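Long-range contact in putative gdp-fucose protein o-fucosyltransferase 1 (Caenorhabditis elegans, PDB 3ZY2), which belongs to the GDP-fucose protein O-fucosyltransferase family of GT-B-fold proteins and is modelled here with guanosine-5'-diphosphate bound: residues A[5-17]-A[163-175]. Sequence-based numbering, arbitrary orientation.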
loop_
_atom_site.group_PDB
_atom_site.type_symbol
_atom_site.label_atom_id
_atom_site.label_comp_id
_atom_site.label_asym_id
_atom_site.label_seq_id
_atom_site.Cartn_x
_atom_site.Cartn_y
_atom_site.Cartn_z
ATOM N N THR A 5 -0.095 28.074 -17.658
ATOM C CA THR A 5 -0.336 26.812 -16.958
ATOM C C THR A 5 -0.997 27.090 -15.607
ATOM O O THR A 5 -1.070 28.238 -15.166
ATOM C CB THR A 5 0.970 26.004 -16.774
ATOM O OG1 THR A 5 1.894 26.752 -15.978
ATOM C CG2 THR A 5 1.607 25.694 -18.127
ATOM N N ASP A 6 -1.486 26.041 -14.957
ATOM C CA ASP A 6 -2.135 26.168 -13.654
ATOM C C ASP A 6 -1.103 26.451 -12.546
ATOM O O ASP A 6 -0.258 25.603 -12.241
ATOM C CB ASP A 6 -2.946 24.891 -13.355
ATOM C CG ASP A 6 -3.807 24.999 -12.095
ATOM O OD1 ASP A 6 -3.643 25.951 -11.288
ATOM O OD2 ASP A 6 -4.661 24.105 -11.902
ATOM N N PRO A 7 -1.174 27.658 -11.941
ATOM C CA PRO A 7 -0.244 28.014 -10.865
ATOM C C PRO A 7 -0.303 27.064 -9.673
ATOM O O PRO A 7 0.686 26.943 -8.946
ATOM C CB PRO A 7 -0.696 29.414 -10.424
ATOM C CG PRO A 7 -1.986 29.685 -11.107
ATOM C CD PRO A 7 -2.150 28.723 -12.237
ATOM N N ASN A 8 -1.453 26.417 -9.468
ATOM C CA ASN A 8 -1.602 25.433 -8.390
ATOM C C ASN A 8 -0.975 24.081 -8.709
ATOM O O ASN A 8 -0.779 23.260 -7.822
ATOM C CB ASN A 8 -3.075 25.213 -8.038
ATOM C CG ASN A 8 -3.708 26.406 -7.331
ATOM O OD1 ASN A 8 -4.904 26.387 -7.037
ATOM N ND2 ASN A 8 -2.916 27.447 -7.054
ATOM N N GLY A 9 -0.684 23.842 -9.982
ATOM C CA GLY A 9 -0.036 22.597 -10.365
ATOM C C GLY A 9 -0.991 21.525 -10.852
ATOM O O GLY A 9 -2.185 21.790 -11.111
ATOM N N TYR A 10 -0.447 20.320 -10.967
ATOM C CA TYR A 10 -1.118 19.189 -11.630
ATOM C C TYR A 10 -1.091 17.915 -10.810
ATOM O O TYR A 10 -0.241 17.725 -9.933
ATOM C CB TYR A 10 -0.458 18.900 -12.993
ATOM C CG TYR A 10 -0.590 20.065 -13.922
ATOM C CD1 TYR A 10 0.318 21.140 -13.860
ATOM C CD2 TYR A 10 -1.639 20.136 -14.840
ATOM C CE1 TYR A 10 0.178 22.235 -14.696
ATOM C CE2 TYR A 10 -1.778 21.230 -15.670
ATOM C CZ TYR A 10 -0.868 22.271 -15.593
ATOM O OH TYR A 10 -1.043 23.333 -16.441
ATOM N N ILE A 11 -2.032 17.029 -11.122
ATOM C CA ILE A 11 -2.017 15.654 -10.643
ATOM C C ILE A 11 -2.028 14.748 -11.857
ATOM O O ILE A 11 -2.831 14.962 -12.764
ATOM C CB ILE A 11 -3.252 15.340 -9.763
ATOM C CG1 ILE A 11 -3.183 16.084 -8.435
ATOM C CG2 ILE A 11 -3.403 13.833 -9.507
ATOM C CD1 ILE A 11 -4.554 16.254 -7.794
ATOM N N VAL A 12 -1.163 13.743 -11.858
ATOM C CA VAL A 12 -1.157 12.712 -12.917
ATOM C C VAL A 12 -1.079 11.361 -12.232
ATOM O O VAL A 12 -0.438 11.228 -11.175
ATOM C CB VAL A 12 -0.008 12.925 -13.955
ATOM C CG1 VAL A 12 1.386 12.855 -13.307
ATOM C CG2 VAL A 12 -0.140 11.929 -15.119
ATOM N N PHE A 13 -1.772 10.369 -12.781
ATOM C CA PHE A 13 -1.815 9.052 -12.133
ATOM C C PHE A 13 -2.033 7.949 -13.137
ATOM O O PHE A 13 -2.524 8.194 -14.260
ATOM C CB PHE A 13 -2.911 8.995 -11.036
ATOM C CG PHE A 13 -4.303 8.780 -11.583
ATOM C CD1 PHE A 13 -4.984 9.816 -12.215
ATOM C CD2 PHE A 13 -4.907 7.515 -11.476
ATOM C CE1 PHE A 13 -6.267 9.601 -12.749
ATOM C CE2 PHE A 13 -6.194 7.286 -12.018
ATOM C CZ PHE A 13 -6.860 8.334 -12.644
ATOM N N CYS A 14 -1.667 6.743 -12.713
ATOM C CA CYS A 14 -1.982 5.515 -13.431
ATOM C C CYS A 14 -3.208 4.847 -12.820
ATOM O O CYS A 14 -3.205 4.587 -11.604
ATOM C CB CYS A 14 -0.826 4.523 -13.361
ATOM S SG CYS A 14 -1.221 3.026 -14.306
ATOM N N PRO A 15 -4.231 4.531 -13.653
ATOM C CA PRO A 15 -5.318 3.686 -13.171
ATOM C C PRO A 15 -4.814 2.253 -13.261
ATOM O O PRO A 15 -5.200 1.491 -14.151
ATOM C CB PRO A 15 -6.456 3.944 -14.169
ATOM C CG PRO A 15 -5.800 4.412 -15.411
ATOM C CD PRO A 15 -4.375 4.852 -15.090
ATOM N N CYS A 16 -3.926 1.914 -12.336
ATOM C CA CYS A 16 -3.065 0.749 -12.506
ATOM C C CYS A 16 -3.591 -0.500 -11.832
ATOM O O CYS A 16 -2.872 -1.491 -11.717
ATOM C CB CYS A 16 -1.650 1.075 -12.000
ATOM S SG CYS A 16 -0.430 1.503 -13.284
ATOM N N MET A 17 -4.842 -0.441 -11.402
ATOM C CA MET A 17 -5.479 -1.593 -10.799
ATOM C C MET A 17 -6.714 -2.062 -11.545
ATOM O O MET A 17 -7.670 -1.317 -11.751
ATOM C CB MET A 17 -5.837 -1.325 -9.350
ATOM C CG MET A 17 -6.424 -2.542 -8.713
ATOM S SD MET A 17 -6.533 -2.425 -6.944
ATOM C CE MET A 17 -7.824 -1.214 -6.789
ATOM N N SER A 163 2.997 24.261 -4.739
ATOM C CA SER A 163 3.068 24.206 -6.194
ATOM C C SER A 163 4.450 24.497 -6.773
ATOM O O SER A 163 4.832 23.905 -7.778
ATOM C CB SER A 163 2.049 25.173 -6.803
ATOM O OG SER A 163 0.978 25.434 -5.903
ATOM N N GLU A 164 5.199 25.409 -6.146
ATOM C CA GLU A 164 6.494 25.831 -6.684
ATOM C C GLU A 164 7.533 24.698 -6.757
ATOM O O GLU A 164 8.180 24.512 -7.799
ATOM C CB GLU A 164 7.041 27.041 -5.909
ATOM C CG GLU A 164 8.427 27.535 -6.363
ATOM C CD GLU A 164 8.405 28.457 -7.582
ATOM O OE1 GLU A 164 7.534 28.307 -8.472
ATOM O OE2 GLU A 164 9.283 29.349 -7.652
ATOM N N GLU A 165 7.686 23.953 -5.663
ATOM C CA GLU A 165 8.592 22.806 -5.637
ATOM C C GLU A 165 7.938 21.545 -6.201
ATOM O O GLU A 165 8.636 20.697 -6.785
ATOM C CB GLU A 165 9.108 22.538 -4.220
ATOM C CG GLU A 165 10.120 21.372 -4.105
ATOM C CD GLU A 165 11.408 21.570 -4.919
ATOM O OE1 GLU A 165 11.873 22.723 -5.058
ATOM O OE2 GLU A 165 11.955 20.563 -5.429
ATOM N N TYR A 166 6.612 21.436 -6.033
ATOM C CA TYR A 166 5.841 20.250 -6.468
ATOM C C TYR A 166 4.759 20.616 -7.485
ATOM O O TYR A 166 3.554 20.582 -7.177
ATOM C CB TYR A 166 5.221 19.515 -5.275
ATOM C CG TYR A 166 6.233 19.106 -4.245
ATOM C CD1 TYR A 166 7.014 17.969 -4.433
ATOM C CD2 TYR A 166 6.422 19.862 -3.086
ATOM C CE1 TYR A 166 7.965 17.591 -3.504
ATOM C CE2 TYR A 166 7.362 19.490 -2.141
ATOM C CZ TYR A 166 8.126 18.350 -2.349
ATOM O OH TYR A 166 9.067 17.995 -1.414
ATOM N N PRO A 167 5.179 20.964 -8.712
ATOM C CA PRO A 167 4.222 21.370 -9.733
ATOM C C PRO A 167 3.318 20.215 -10.162
ATOM O O PRO A 167 2.195 20.453 -10.622
ATOM C CB PRO A 167 5.113 21.816 -10.899
ATOM C CG PRO A 167 6.445 21.214 -10.639
ATOM C CD PRO A 167 6.575 21.131 -9.165
ATOM N N VAL A 168 3.820 18.991 -10.023
ATOM C CA VAL A 168 3.081 17.802 -10.463
ATOM C C VAL A 168 3.125 16.729 -9.382
ATOM O O VAL A 168 4.196 16.250 -9.023
ATOM C CB VAL A 168 3.620 17.212 -11.802
ATOM C CG1 VAL A 168 2.826 15.921 -12.164
ATOM C CG2 VAL A 168 3.544 18.233 -12.944
ATOM N N LEU A 169 1.963 16.327 -8.867
ATOM C CA LEU A 169 1.898 15.176 -7.987
ATOM C C LEU A 169 1.642 13.973 -8.874
ATOM O O LEU A 169 0.649 13.952 -9.603
ATOM C CB LEU A 169 0.754 15.320 -6.967
ATOM C CG LEU A 169 0.831 16.134 -5.671
ATOM C CD1 LEU A 169 1.957 17.186 -5.602
ATOM C CD2 LEU A 169 -0.504 16.758 -5.339
ATOM N N ALA A 170 2.523 12.981 -8.832
ATOM C CA ALA A 170 2.415 11.807 -9.697
ATOM C C ALA A 170 2.228 10.538 -8.891
ATOM O O ALA A 170 3.067 10.198 -8.078
ATOM C CB ALA A 170 3.644 11.693 -10.591
ATOM N N PHE A 171 1.124 9.833 -9.130
ATOM C CA PHE A 171 0.749 8.645 -8.354
ATOM C C PHE A 171 0.738 7.386 -9.237
ATOM O O PHE A 171 0.015 7.333 -10.242
ATOM C CB PHE A 171 -0.657 8.829 -7.772
ATOM C CG PHE A 171 -0.829 10.031 -6.882
ATOM C CD1 PHE A 171 -1.194 11.280 -7.414
ATOM C CD2 PHE A 171 -0.714 9.911 -5.491
ATOM C CE1 PHE A 171 -1.393 12.373 -6.593
ATOM C CE2 PHE A 171 -0.916 11.002 -4.676
ATOM C CZ PHE A 171 -1.232 12.237 -5.205
ATOM N N SER A 172 1.505 6.363 -8.880
ATOM C CA SER A 172 1.451 5.129 -9.668
ATOM C C SER A 172 0.239 4.288 -9.300
ATOM O O SER A 172 -0.197 3.442 -10.085
ATOM C CB SER A 172 2.735 4.302 -9.576
ATOM O OG SER A 172 2.989 3.658 -10.823
ATOM N N SER A 173 -0.326 4.548 -8.126
ATOM C CA SER A 173 -1.623 3.995 -7.783
ATOM C C SER A 173 -2.624 5.120 -7.587
ATOM O O SER A 173 -2.333 6.108 -6.925
ATOM C CB SER A 173 -1.536 3.152 -6.521
ATOM O OG SER A 173 -0.948 1.903 -6.821
ATOM N N ALA A 174 -3.819 4.938 -8.134
ATOM C CA ALA A 174 -4.841 5.979 -8.077
ATOM C C ALA A 174 -5.081 6.409 -6.632
ATOM O O ALA A 174 -5.340 5.545 -5.777
ATOM C CB ALA A 174 -6.128 5.464 -8.708
ATOM N N PRO A 175 -5.027 7.734 -6.349
ATOM C CA PRO A 175 -5.258 8.204 -4.979
ATOM C C PRO A 175 -6.751 8.282 -4.664
ATOM O O PRO A 175 -7.314 9.375 -4.438
ATOM C CB PRO A 175 -4.598 9.595 -4.961
ATOM C CG PRO A 175 -4.668 10.055 -6.358
ATOM C CD PRO A 175 -4.510 8.816 -7.214
HETATM O O HOH W 1 -1.041 23.916 -5.385
#
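S163 meets the turn D6–G9 through its CB, which lies 3.1 Å from P7 O. A water bridges S163 OG and N8 O. The turn is type I, and D6 OD1 braces it by accepting from N8 N in an Asx turn. At P167 the strand pairing begins: Y10 N donates to P167 O at 2.7 Å. The backbone of G9 is close against the same carbonyl, with G9 CA 3.1 Å from P167 O. V168 spreads its methyls on the face shared with Y10, V12 and A170. Its CG1, anti to the backbone N (chi1 177°), reaches V12 CG1 at 3.6 Å, while CG2 lies near Y10 CB. L169 N donates to Y10 O at 2.8 Å, and L169 O accepts from V12 N in a nearly straight bond (167°). L169 CD2 touches I11 CG1 on the other face. A170 CB rests on V12 CG1. F171 N then donates to V12 O. The F171 ring takes I11 CG2 at its edge, 3.8 Å from CE1. F171 O receives C14 N. S172 O lies near CB of both C14 and C16, whose SG atoms form a disulfide. A174 CB meets F13 CD2 at 3.7 Å, and helix 20-37 covers F13 and I11 on that face; helix 77-88 covers Y10 and V168 on the other. P175 CG lies over the centre of one face of the F171 ring, and P175 CD is near F13 CB. Five backbone bonds thus join two parallel neighbours inside a six-stranded sheet of Rossmann-like type. This ladder satisfies backbone polar groups, while side chains meet through apolar contacts on both faces; the polar side-chain link across the S163 end runs through a water.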